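Local structure of FACT complex subunit SPT16 (Ashbya gossypii, 6A8M) at residues F35-A40 and K48-H53; E60-L65 and A79-Y84; A135-Y140 and G163-L168; N297-I302 and L371-S376. The protein probably acts, as a subunit of the FACT complex, as a histone chaperone that reorganizes nucleosomes during transcription, replication and DNA repair, this chain being its N-terminal peptidase-like region. All coordinates share one frame; numbering follows the deposited sequence.

Overall arrangement
Along the chain the four contacts come in series, each closing before the next opens. Interactions 1, 2 and 3 belong to the N-terminal lobe and reach one mixed six-stranded sheet: strand 32-37 serves interaction 1, its neighbour 64-68 interaction 2, and the outer strand 162-165 interaction 3. The centres of interactions 2 and 3 lie about 11 Å from that of interaction 1, and about 21 Å from each other. Helix 48-57 is the common element, since Thr-50 OG1 is hydrogen-bonded to Glu-60 and Tyr-140. Interaction 4, centred about 17 Å from interaction 1, lies in the M24 metallopeptidase-like part; Ile-51 packs on Leu-371 and Glu-372, so the same helix also packs against the M24-like part.

Interaction 1: residues F35-A40 and K48-H53; sequences FILGSA and KTTILH
The methyls Leu-52 CD2 and Leu-37 CD1 each lie over the face of a ring on the other segment, and these two CH-pi contacts flank the packing of Thr-49. Leu-52 CD2 stands 3.5 Å from the centroid of the Phe-35 ring, 19° off its normal and displaced toward the rim, with the two side chains nearly perpendicular. Leu-52 reaches that face because its CG is anti to the backbone N (chi1 180°). The second pair has the roles reversed: Leu-37 CD1 from the strand lies 3.4 Å from the centroid of the His-53 ring. Between them Thr-49 CG2 packs against the strand, 3.9 Å from Phe-35 CB. This is the alpha/beta layering of the Spt16 N-terminal lobe, in which helix 48-57 lies across strand 32-37; the local axes run at 93° and approach to 8.3 Å. No direct hydrogen bond joins the segments, but two waters do. Water 1 gives a proton to Phe-35 O at 2.7 Å and sits in the plane of the imidazole, 2.9 Å from His-53 NE2, while His-53 ND1 is hydrogen-bonded to Phe-61 N; partners at both nitrogens probably limit rotation of the ring. Water 2 accepts from Ile-36 N at 2.8 Å and donates to Thr-49 OG1 at 2.7 Å.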
loop_
_atom_site.group_PDB
_atom_site.type_symbol
_atom_site.label_atom_id
_atom_site.label_comp_id
_atom_site.label_asym_id
_atom_site.label_seq_id
_atom_site.Cartn_x
_atom_site.Cartn_y
_atom_site.Cartn_z
ATOM N N PHE A 35 -14.890 13.135 5.666
ATOM C CA PHE A 35 -13.675 12.490 6.158
ATOM C C PHE A 35 -13.064 13.367 7.241
ATOM O O PHE A 35 -12.875 14.569 7.026
ATOM C CB PHE A 35 -12.662 12.275 5.026
ATOM C CG PHE A 35 -13.219 11.482 3.878
ATOM C CD1 PHE A 35 -13.249 10.107 3.950
ATOM C CD2 PHE A 35 -13.722 12.109 2.758
ATOM C CE1 PHE A 35 -13.770 9.352 2.911
ATOM C CE2 PHE A 35 -14.253 11.362 1.704
ATOM C CZ PHE A 35 -14.277 9.981 1.787
ATOM N N ILE A 36 -12.734 12.769 8.387
ATOM C CA ILE A 36 -12.259 13.529 9.540
ATOM C C ILE A 36 -10.941 12.930 9.988
ATOM O O ILE A 36 -10.895 11.765 10.400
ATOM C CB ILE A 36 -13.266 13.533 10.705
ATOM C CG1 ILE A 36 -14.700 13.702 10.195
ATOM C CG2 ILE A 36 -12.907 14.636 11.700
ATOM C CD1 ILE A 36 -15.390 12.388 9.884
ATOM N N LEU A 37 -9.883 13.729 9.948
ATOM C CA LEU A 37 -8.571 13.282 10.386
ATOM C C LEU A 37 -8.299 13.940 11.732
ATOM O O LEU A 37 -8.330 15.167 11.841
ATOM C CB LEU A 37 -7.497 13.644 9.357
ATOM C CG LEU A 37 -6.390 12.580 9.240
ATOM C CD1 LEU A 37 -5.680 12.713 7.930
ATOM C CD2 LEU A 37 -5.406 12.640 10.425
ATOM N N GLY A 38 -8.060 13.130 12.759
ATOM C CA GLY A 38 -7.728 13.711 14.042
ATOM C C GLY A 38 -6.231 13.878 14.201
ATOM O O GLY A 38 -5.562 14.396 13.305
ATOM N N SER A 39 -5.680 13.432 15.325
ATOM C CA SER A 39 -4.238 13.499 15.492
ATOM C C SER A 39 -3.567 12.416 14.656
ATOM O O SER A 39 -4.110 11.322 14.459
ATOM C CB SER A 39 -3.859 13.346 16.970
ATOM O OG SER A 39 -4.370 14.436 17.730
ATOM N N ALA A 40 -2.371 12.724 14.165
ATOM C CA ALA A 40 -1.637 11.749 13.370
ATOM C C ALA A 40 -1.319 10.520 14.207
ATOM O O ALA A 40 -1.030 10.615 15.404
ATOM C CB ALA A 40 -0.353 12.366 12.819
ATOM N N LYS A 48 -8.061 4.928 5.653
ATOM C CA LYS A 48 -8.559 5.459 4.390
ATOM C C LYS A 48 -8.468 6.972 4.349
ATOM O O LYS A 48 -8.189 7.558 3.295
ATOM C CB LYS A 48 -9.997 5.004 4.154
ATOM C CG LYS A 48 -10.138 3.501 4.115
ATOM C CD LYS A 48 -9.356 2.889 2.976
ATOM C CE LYS A 48 -9.335 1.343 3.114
ATOM N NZ LYS A 48 -10.699 0.754 3.290
ATOM N N THR A 49 -8.704 7.629 5.481
ATOM C CA THR A 49 -8.681 9.088 5.471
ATOM C C THR A 49 -7.270 9.606 5.274
ATOM O O THR A 49 -7.056 10.577 4.532
ATOM C CB THR A 49 -9.288 9.633 6.761
ATOM O OG1 THR A 49 -10.630 9.150 6.868
ATOM C CG2 THR A 49 -9.307 11.135 6.725
ATOM N N THR A 50 -6.291 8.947 5.898
ATOM C CA THR A 50 -4.893 9.304 5.669
ATOM C C THR A 50 -4.491 9.059 4.229
ATOM O O THR A 50 -3.806 9.886 3.619
ATOM C CB THR A 50 -3.990 8.513 6.619
ATOM O OG1 THR A 50 -4.323 8.841 7.966
ATOM C CG2 THR A 50 -2.492 8.822 6.345
ATOM N N ILE A 51 -4.904 7.920 3.661
ATOM C CA ILE A 51 -4.624 7.668 2.249
ATOM C C ILE A 51 -5.231 8.775 1.397
ATOM O O ILE A 51 -4.578 9.322 0.505
ATOM C CB ILE A 51 -5.145 6.278 1.841
ATOM C CG1 ILE A 51 -4.386 5.188 2.590
ATOM C CG2 ILE A 51 -4.997 6.062 0.337
ATOM C CD1 ILE A 51 -5.039 3.811 2.445
ATOM N N LEU A 52 -6.490 9.138 1.683
ATOM C CA LEU A 52 -7.150 10.189 0.922
ATOM C C LEU A 52 -6.354 11.490 0.977
ATOM O O LEU A 52 -6.167 12.156 -0.055
ATOM C CB LEU A 52 -8.575 10.391 1.447
ATOM C CG LEU A 52 -9.375 11.485 0.714
ATOM C CD1 LEU A 52 -9.728 11.073 -0.714
ATOM C CD2 LEU A 52 -10.610 11.718 1.533
ATOM N N HIS A 53 -5.839 11.853 2.161
ATOM C CA HIS A 53 -5.012 13.059 2.255
ATOM C C HIS A 53 -3.765 12.935 1.401
ATOM O O HIS A 53 -3.405 13.867 0.673
ATOM C CB HIS A 53 -4.614 13.349 3.702
ATOM C CG HIS A 53 -5.713 13.953 4.505
ATOM N ND1 HIS A 53 -5.484 14.882 5.492
ATOM C CD2 HIS A 53 -7.052 13.759 4.472
ATOM C CE1 HIS A 53 -6.638 15.243 6.031
ATOM N NE2 HIS A 53 -7.604 14.563 5.438
HETATM O O HOH W 1 -10.197 14.972 6.655
HETATM O O HOH W 2 -12.877 9.938 8.214
#

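Interaction 2: residues E60-L65 and A79-Y84; sequences EFPTTL and AAKTRY
A G1 beta bulge, formed where Thr-63 and Thr-64 both face Leu-37, opens strand 64-68 in the sheet of the N-terminal lobe, and Lys-81 from the first turns of helix 79-95 lies against the residues leading into it. The aliphatic chain of Lys-81 runs past Phe-61 in the opposite direction, bringing Lys-81 CD to 3.6 Å from Phe-61 CD2. Farther along, Lys-81 CE meets Pro-62 CD at 3.8 Å, the two side chains crossing at about a right angle. A bend in the last torsion (chi4 81°) then turns the ammonium toward the backbone, where Lys-81 NZ makes a weak hydrogen bond to Pro-62 O at 3.2 Å. That carbonyl has a firmer donor in Thr-64 OG1, 2.8 Å from Pro-62 O and 56° out of the carbonyl plane; Thr-64 OG1 is also bonded to Thr-77 OG1 on the adjacent strand. Tyr-84 adds a looser apolar contact, its CB lying at the edge of the Phe-61 ring. A water completes the link, accepting from Lys-81 NZ at 2.7 Å and donating to Thr-63 O at 2.8 Å.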
loop_
_atom_site.group_PDB
_atom_site.type_symbol
_atom_site.label_atom_id
_atom_site.label_comp_id
_atom_site.label_asym_id
_atom_site.label_seq_id
_atom_site.Cartn_x
_atom_site.Cartn_y
_atom_site.Cartn_z
ATOM N N GLU A 60 -0.397 14.206 4.855
ATOM C CA GLU A 60 -1.467 14.093 5.835
ATOM C C GLU A 60 -1.640 15.444 6.536
ATOM O O GLU A 60 -0.657 16.071 6.949
ATOM C CB GLU A 60 -1.155 12.968 6.827
ATOM C CG GLU A 60 -2.258 12.707 7.822
ATOM C CD GLU A 60 -1.903 11.688 8.892
ATOM O OE1 GLU A 60 -0.958 11.928 9.681
ATOM O OE2 GLU A 60 -2.589 10.661 8.965
ATOM N N PHE A 61 -2.885 15.922 6.623
ATOM C CA PHE A 61 -3.202 17.161 7.330
ATOM C C PHE A 61 -3.933 16.794 8.607
ATOM O O PHE A 61 -5.144 16.512 8.571
ATOM C CB PHE A 61 -4.065 18.102 6.472
ATOM C CG PHE A 61 -3.287 19.013 5.533
ATOM C CD1 PHE A 61 -2.188 18.552 4.825
ATOM C CD2 PHE A 61 -3.705 20.316 5.325
ATOM C CE1 PHE A 61 -1.486 19.405 3.961
ATOM C CE2 PHE A 61 -3.023 21.170 4.457
ATOM C CZ PHE A 61 -1.916 20.713 3.774
ATOM N N PRO A 62 -3.259 16.725 9.749
ATOM C CA PRO A 62 -3.959 16.360 10.981
ATOM C C PRO A 62 -5.010 17.395 11.352
ATOM O O PRO A 62 -4.996 18.537 10.880
ATOM C CB PRO A 62 -2.839 16.308 12.026
ATOM C CG PRO A 62 -1.631 15.987 11.230
ATOM C CD PRO A 62 -1.801 16.770 9.953
ATOM N N THR A 63 -5.944 16.958 12.201
ATOM C CA THR A 63 -6.953 17.848 12.775
ATOM C C THR A 63 -7.689 18.630 11.685
ATOM O O THR A 63 -7.748 19.859 11.696
ATOM C CB THR A 63 -6.289 18.789 13.783
ATOM O OG1 THR A 63 -5.427 18.021 14.633
ATOM C CG2 THR A 63 -7.311 19.458 14.641
ATOM N N THR A 64 -8.202 17.898 10.699
ATOM C CA THR A 64 -8.744 18.475 9.480
ATOM C C THR A 64 -9.954 17.672 9.046
ATOM O O THR A 64 -9.931 16.442 9.104
ATOM C CB THR A 64 -7.698 18.465 8.351
ATOM O OG1 THR A 64 -6.636 19.349 8.702
ATOM C CG2 THR A 64 -8.300 18.890 7.015
ATOM N N LEU A 65 -11.001 18.370 8.624
ATOM C CA LEU A 65 -12.179 17.740 8.056
ATOM C C LEU A 65 -12.297 18.131 6.588
ATOM O O LEU A 65 -12.128 19.296 6.225
ATOM C CB LEU A 65 -13.432 18.160 8.828
ATOM C CG LEU A 65 -14.749 17.513 8.397
ATOM C CD1 LEU A 65 -15.718 17.496 9.585
ATOM C CD2 LEU A 65 -15.368 18.247 7.231
ATOM N N ALA A 79 -5.420 27.764 10.638
ATOM C CA ALA A 79 -4.972 28.901 9.845
ATOM C C ALA A 79 -3.634 28.610 9.173
ATOM O O ALA A 79 -3.396 29.037 8.036
ATOM C CB ALA A 79 -4.879 30.145 10.730
ATOM N N ALA A 80 -2.744 27.893 9.865
ATOM C CA ALA A 80 -1.437 27.572 9.295
ATOM C C ALA A 80 -1.560 26.612 8.117
ATOM O O ALA A 80 -0.875 26.776 7.101
ATOM C CB ALA A 80 -0.533 26.979 10.373
ATOM N N LYS A 81 -2.425 25.603 8.231
ATOM C CA LYS A 81 -2.609 24.686 7.112
ATOM C C LYS A 81 -3.337 25.360 5.964
ATOM O O LYS A 81 -3.089 25.030 4.796
ATOM C CB LYS A 81 -3.366 23.435 7.563
ATOM C CG LYS A 81 -2.535 22.531 8.465
ATOM C CD LYS A 81 -3.236 21.225 8.757
ATOM C CE LYS A 81 -2.562 20.485 9.903
ATOM N NZ LYS A 81 -2.977 21.013 11.225
ATOM N N THR A 82 -4.242 26.288 6.280
ATOM C CA THR A 82 -4.932 27.051 5.251
ATOM C C THR A 82 -3.947 27.801 4.364
ATOM O O THR A 82 -4.194 27.971 3.162
ATOM C CB THR A 82 -5.933 28.004 5.917
ATOM O OG1 THR A 82 -6.956 27.230 6.555
ATOM C CG2 THR A 82 -6.587 28.907 4.909
ATOM N N ARG A 83 -2.804 28.210 4.924
ATOM C CA ARG A 83 -1.795 28.917 4.139
ATOM C C ARG A 83 -1.264 28.068 2.985
ATOM O O ARG A 83 -0.941 28.612 1.921
ATOM C CB ARG A 83 -0.645 29.365 5.046
ATOM N N TYR A 84 -1.164 26.744 3.165
ATOM C CA TYR A 84 -0.701 25.890 2.079
ATOM C C TYR A 84 -1.739 25.751 0.978
ATOM O O TYR A 84 -1.391 25.375 -0.148
ATOM C CB TYR A 84 -0.346 24.499 2.598
ATOM C CG TYR A 84 0.778 24.468 3.602
ATOM C CD1 TYR A 84 2.070 24.819 3.238
ATOM C CD2 TYR A 84 0.549 24.052 4.911
ATOM C CE1 TYR A 84 3.102 24.781 4.155
ATOM C CE2 TYR A 84 1.571 24.008 5.836
ATOM C CZ TYR A 84 2.846 24.377 5.456
ATOM O OH TYR A 84 3.869 24.330 6.380
HETATM O O HOH W 3 -5.610 21.704 11.571
#

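Interaction 3: residues A135-Y140 and G163-L168; sequences ATKDSY and GVDVSL
The separation of 2.4 Å between Thr-136 OG1 and Asp-165 OD1 is very short for a hydrogen bond, so its exact length should be treated as doubtful. The pairing itself has independent support, because the backbone joins in: Thr-136 N donates to Asp-165 OD1 at 3.1 Å with an angle at the hydrogen of 153°, meeting the oxygen nearly along its C-O axis. Asp-165 OD1 thus has the amide of Thr-136 as a sound donor, with the hydroxyl directed at the same oxygen, though at a doubtful distance; chi1 of Thr-136 (57°) places OG1 there, between the backbone N and the carbonyl carbon, leaving the methyl CG2 alongside Asp-165, 3.7 Å from Asp-165 CA. The other oxygen, OD2, is used within 163-168 and by a water. Ser-167 N donates to Asp-165 OD2 at 2.9 Å, approaching from above the carboxylate plane, 53° out of it. A water donates to Asp-165 OD2 at 3.1 Å and accepts from Lys-137 NZ at 3.1 Å, which gives the lysine an indirect tie; Lys-137 NZ remains 4.9 Å from Asp-165 OD1, and a crystal neighbour touching this side chain may partly set its position. Asp-138, in the same turn as Thr-136, is directed elsewhere, bonding through its carboxylate to the backbone N of Lys-48 and Thr-49. The contact lies at the surface of the N-terminal lobe, where a type I beta turn, Ala-135 to Asp-138, follows strand 131-134 and meets an Asx turn at Asp-165, between outer strand 162-165 and helix 167-174.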
loop_
_atom_site.group_PDB
_atom_site.type_symbol
_atom_site.label_atom_id
_atom_site.label_comp_id
_atom_site.label_asym_id
_atom_site.label_seq_id
_atom_site.Cartn_x
_atom_site.Cartn_y
_atom_site.Cartn_z
ATOM N N ALA A 135 -15.541 6.950 5.955
ATOM C CA ALA A 135 -14.521 5.923 6.187
ATOM C C ALA A 135 -14.840 5.284 7.536
ATOM O O ALA A 135 -14.358 5.712 8.590
ATOM C CB ALA A 135 -13.121 6.531 6.122
ATOM N N THR A 136 -15.695 4.254 7.505
ATOM C CA THR A 136 -16.367 3.820 8.730
ATOM C C THR A 136 -15.426 3.101 9.685
ATOM O O THR A 136 -15.694 3.072 10.893
ATOM C CB THR A 136 -17.580 2.926 8.408
ATOM O OG1 THR A 136 -17.177 1.788 7.631
ATOM C CG2 THR A 136 -18.626 3.707 7.616
ATOM N N LYS A 137 -14.316 2.564 9.189
ATOM C CA LYS A 137 -13.407 1.792 10.029
ATOM C C LYS A 137 -12.246 2.608 10.577
ATOM O O LYS A 137 -11.480 2.084 11.392
ATOM C CB LYS A 137 -12.863 0.594 9.252
ATOM C CG LYS A 137 -13.960 -0.229 8.595
ATOM C CD LYS A 137 -14.987 -0.681 9.611
ATOM C CE LYS A 137 -16.180 -1.333 8.930
ATOM N NZ LYS A 137 -15.730 -2.269 7.868
ATOM N N ASP A 138 -12.101 3.868 10.172
ATOM C CA ASP A 138 -10.966 4.665 10.625
ATOM C C ASP A 138 -11.120 5.098 12.078
ATOM O O ASP A 138 -12.228 5.300 12.587
ATOM C CB ASP A 138 -10.799 5.914 9.765
ATOM C CG ASP A 138 -10.297 5.615 8.364
ATOM O OD1 ASP A 138 -10.193 4.435 7.965
ATOM O OD2 ASP A 138 -10.001 6.593 7.655
ATOM N N SER A 139 -9.988 5.286 12.743
ATOM C CA SER A 139 -10.002 5.723 14.132
ATOM C C SER A 139 -8.870 6.709 14.355
ATOM O O SER A 139 -7.722 6.423 13.998
ATOM C CB SER A 139 -9.869 4.533 15.090
ATOM O OG SER A 139 -9.738 4.976 16.432
ATOM N N TYR A 140 -9.202 7.870 14.924
ATOM C CA TYR A 140 -8.224 8.882 15.297
ATOM C C TYR A 140 -8.544 9.420 16.688
ATOM O O TYR A 140 -9.677 9.330 17.170
ATOM C CB TYR A 140 -8.183 10.047 14.292
ATOM C CG TYR A 140 -7.825 9.656 12.872
ATOM C CD1 TYR A 140 -8.808 9.301 11.949
ATOM C CD2 TYR A 140 -6.497 9.653 12.448
ATOM C CE1 TYR A 140 -8.489 8.938 10.641
ATOM C CE2 TYR A 140 -6.160 9.304 11.137
ATOM C CZ TYR A 140 -7.159 8.951 10.241
ATOM O OH TYR A 140 -6.813 8.610 8.963
ATOM N N GLY A 163 -24.830 6.340 7.617
ATOM C CA GLY A 163 -23.452 6.308 7.159
ATOM C C GLY A 163 -23.209 5.137 6.225
ATOM O O GLY A 163 -23.681 4.018 6.447
ATOM N N VAL A 164 -22.466 5.400 5.158
ATOM C CA VAL A 164 -22.248 4.428 4.098
ATOM C C VAL A 164 -20.746 4.267 3.938
ATOM O O VAL A 164 -20.057 5.241 3.635
ATOM C CB VAL A 164 -22.894 4.878 2.780
ATOM C CG1 VAL A 164 -22.437 3.999 1.646
ATOM C CG2 VAL A 164 -24.437 4.877 2.905
ATOM N N ASP A 165 -20.232 3.056 4.139
ATOM C CA ASP A 165 -18.793 2.888 3.976
ATOM C C ASP A 165 -18.405 3.014 2.508
ATOM O O ASP A 165 -19.093 2.500 1.623
ATOM C CB ASP A 165 -18.308 1.549 4.497
ATOM C CG ASP A 165 -16.801 1.482 4.520
ATOM O OD1 ASP A 165 -16.200 2.033 5.472
ATOM O OD2 ASP A 165 -16.226 0.930 3.563
ATOM N N VAL A 166 -17.289 3.696 2.244
ATOM C CA VAL A 166 -16.927 3.953 0.856
ATOM C C VAL A 166 -15.591 3.298 0.499
ATOM O O VAL A 166 -14.923 3.723 -0.443
ATOM C CB VAL A 166 -16.903 5.472 0.563
ATOM C CG1 VAL A 166 -18.280 6.072 0.744
ATOM C CG2 VAL A 166 -15.889 6.189 1.472
ATOM N N SER A 167 -15.208 2.226 1.208
ATOM C CA SER A 167 -13.913 1.597 0.926
ATOM C C SER A 167 -13.819 1.107 -0.514
ATOM O O SER A 167 -12.803 1.316 -1.181
ATOM C CB SER A 167 -13.652 0.437 1.885
ATOM O OG SER A 167 -13.231 0.926 3.144
ATOM N N LEU A 168 -14.849 0.408 -1.005
ATOM C CA LEU A 168 -14.749 -0.118 -2.363
ATOM C C LEU A 168 -14.666 1.016 -3.367
ATOM O O LEU A 168 -13.884 0.955 -4.325
ATOM C CB LEU A 168 -15.943 -1.026 -2.682
ATOM C CG LEU A 168 -16.069 -1.530 -4.130
ATOM C CD1 LEU A 168 -14.877 -2.401 -4.532
ATOM C CD2 LEU A 168 -17.367 -2.317 -4.336
HETATM O O HOH W 4 -14.560 -0.989 5.290
#

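Interaction 4: residues N297-I302 and L371-S376; sequences NYCSNI and LEFRDS
The chi1 of Phe-373 (-180°) carries its ring away from the backbone N and alongside residues 299-301, whereas Leu-371, with CG opposite its carbonyl carbon, reaches the Tyr-298 ring. Leu-371 CD2 lies over one face of that ring, 3.6 Å from the centroid and 18° off the normal, and the same methyl touches Asn-297 CB at 3.6 Å. Phe-373 is met instead around its edge. Cys-299 CB is 3.7 Å from Phe-373 CD1, and the sulfur forms an edge-on sulfur-aromatic contact, 5.4 Å from Cys-299 SG to the Phe-373 centroid. Farther round the rim, Ser-300 O and Asn-301 OD1 lie in the ring plane, the latter 3.5 Å from Phe-373 CZ, with the amide turned 85° from the ring. The carbonyl of Asn-297 faces the backbone of Leu-371 in a CA-H...O contact, Leu-371 CA to Asn-297 O being 3.5 Å. Polar ends within 297-302 are engaged elsewhere: Tyr-298 OH by Glu-181, Asn-301 OD1 by Tyr-258 and Asn-301 ND2 by Asn-396. The contact is buried in the M24 metallopeptidase-like domain, where the loop between strands 364-368 and 379-381 packs on the start of strand 298-308. Helix 179-208 lies against Tyr-298 and Ser-300, and helix 48-57 of the N-terminal lobe brings Trp-55 onto Leu-371.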
loop_
_atom_site.group_PDB
_atom_site.type_symbol
_atom_site.label_atom_id
_atom_site.label_comp_id
_atom_site.label_asym_id
_atom_site.label_seq_id
_atom_site.Cartn_x
_atom_site.Cartn_y
_atom_site.Cartn_z
ATOM N N ASN A 297 5.067 8.084 0.028
ATOM C CA ASN A 297 3.911 7.307 0.483
ATOM C C ASN A 297 3.536 6.177 -0.479
ATOM O O ASN A 297 2.598 5.427 -0.160
ATOM C CB ASN A 297 2.671 8.176 0.752
ATOM C CG ASN A 297 2.967 9.334 1.716
ATOM O OD1 ASN A 297 2.734 10.504 1.406
ATOM N ND2 ASN A 297 3.510 9.001 2.867
ATOM N N TYR A 298 4.242 5.992 -1.600
ATOM C CA TYR A 298 3.918 4.918 -2.544
ATOM C C TYR A 298 4.677 3.645 -2.171
ATOM O O TYR A 298 5.906 3.638 -2.161
ATOM C CB TYR A 298 4.205 5.379 -3.988
ATOM C CG TYR A 298 3.121 6.336 -4.370
ATOM C CD1 TYR A 298 3.248 7.709 -4.100
ATOM C CD2 TYR A 298 1.938 5.881 -4.920
ATOM C CE1 TYR A 298 2.192 8.575 -4.376
ATOM C CE2 TYR A 298 0.902 6.761 -5.241
ATOM C CZ TYR A 298 1.036 8.086 -4.942
ATOM O OH TYR A 298 -0.026 8.916 -5.202
ATOM N N CYS A 299 3.926 2.571 -1.877
ATOM C CA CYS A 299 4.471 1.298 -1.414
ATOM C C CYS A 299 4.962 0.411 -2.551
ATOM O O CYS A 299 4.372 0.362 -3.636
ATOM C CB CYS A 299 3.420 0.510 -0.647
ATOM S SG CYS A 299 2.804 1.357 0.817
ATOM N N SER A 300 6.017 -0.349 -2.252
ATOM C CA SER A 300 6.511 -1.446 -3.078
ATOM C C SER A 300 6.801 -2.632 -2.161
ATOM O O SER A 300 6.792 -2.521 -0.925
ATOM C CB SER A 300 7.765 -1.056 -3.880
ATOM O OG SER A 300 8.813 -0.667 -3.002
ATOM N N ASN A 301 7.044 -3.784 -2.777
ATOM C CA ASN A 301 7.224 -5.024 -2.030
ATOM C C ASN A 301 8.146 -5.927 -2.829
ATOM O O ASN A 301 8.070 -5.951 -4.060
ATOM C CB ASN A 301 5.887 -5.750 -1.782
ATOM C CG ASN A 301 6.041 -6.890 -0.817
ATOM O OD1 ASN A 301 6.583 -6.688 0.264
ATOM N ND2 ASN A 301 5.618 -8.105 -1.215
ATOM N N ILE A 302 9.013 -6.660 -2.126
ATOM C CA ILE A 302 9.849 -7.688 -2.747
ATOM C C ILE A 302 10.012 -8.813 -1.738
ATOM O O ILE A 302 10.214 -8.558 -0.550
ATOM C CB ILE A 302 11.225 -7.148 -3.195
ATOM C CG1 ILE A 302 11.992 -8.228 -3.990
ATOM C CG2 ILE A 302 12.054 -6.579 -2.006
ATOM C CD1 ILE A 302 13.292 -7.707 -4.662
ATOM N N LEU A 371 -0.655 3.805 -2.470
ATOM C CA LEU A 371 -0.634 4.497 -1.184
ATOM C C LEU A 371 -1.013 3.560 -0.049
ATOM O O LEU A 371 -0.532 3.725 1.080
ATOM C CB LEU A 371 -1.585 5.697 -1.224
ATOM C CG LEU A 371 -1.186 6.822 -2.187
ATOM C CD1 LEU A 371 -2.308 7.841 -2.383
ATOM C CD2 LEU A 371 0.062 7.540 -1.644
ATOM N N GLU A 372 -1.874 2.582 -0.322
ATOM C CA GLU A 372 -2.188 1.512 0.618
ATOM C C GLU A 372 -1.301 0.321 0.284
ATOM O O GLU A 372 -1.227 -0.089 -0.881
ATOM C CB GLU A 372 -3.663 1.125 0.513
ATOM C CG GLU A 372 -4.191 0.227 1.610
ATOM C CD GLU A 372 -5.714 0.167 1.588
ATOM O OE1 GLU A 372 -6.312 -0.203 2.606
ATOM O OE2 GLU A 372 -6.308 0.502 0.547
ATOM N N PHE A 373 -0.622 -0.227 1.294
ATOM C CA PHE A 373 0.279 -1.348 1.031
ATOM C C PHE A 373 -0.476 -2.555 0.489
ATOM O O PHE A 373 -0.040 -3.188 -0.490
ATOM C CB PHE A 373 1.057 -1.762 2.283
ATOM C CG PHE A 373 1.974 -2.892 2.017
ATOM C CD1 PHE A 373 3.125 -2.678 1.276
ATOM C CD2 PHE A 373 1.666 -4.192 2.428
ATOM C CE1 PHE A 373 3.977 -3.720 0.969
ATOM C CE2 PHE A 373 2.521 -5.234 2.113
ATOM C CZ PHE A 373 3.673 -4.993 1.383
ATOM N N ARG A 374 -1.618 -2.875 1.089
ATOM C CA ARG A 374 -2.459 -3.985 0.647
ATOM C C ARG A 374 -3.898 -3.502 0.542
ATOM O O ARG A 374 -4.531 -3.166 1.552
ATOM C CB ARG A 374 -2.354 -5.179 1.599
ATOM C CG ARG A 374 -3.158 -6.409 1.112
ATOM C CD ARG A 374 -3.113 -7.518 2.138
ATOM N NE ARG A 374 -3.704 -8.761 1.622
ATOM C CZ ARG A 374 -3.051 -9.635 0.851
ATOM N NH1 ARG A 374 -1.796 -9.409 0.485
ATOM N NH2 ARG A 374 -3.676 -10.743 0.432
ATOM N N ASP A 375 -4.399 -3.432 -0.687
ATOM C CA ASP A 375 -5.792 -3.066 -0.930
ATOM C C ASP A 375 -6.639 -4.322 -0.806
ATOM O O ASP A 375 -6.711 -5.145 -1.728
ATOM C CB ASP A 375 -5.927 -2.420 -2.298
ATOM C CG ASP A 375 -7.317 -1.860 -2.549
ATOM O OD1 ASP A 375 -8.291 -2.264 -1.866
ATOM O OD2 ASP A 375 -7.430 -1.037 -3.476
ATOM N N SER A 376 -7.318 -4.460 0.341
ATOM C CA SER A 376 -8.131 -5.634 0.617
ATOM C C SER A 376 -9.347 -5.741 -0.280
ATOM O O SER A 376 -9.976 -6.800 -0.307
ATOM C CB SER A 376 -8.579 -5.610 2.071
ATOM O OG SER A 376 -7.429 -5.651 2.899
HETATM O O HOH W 5 1.268 5.416 2.269
#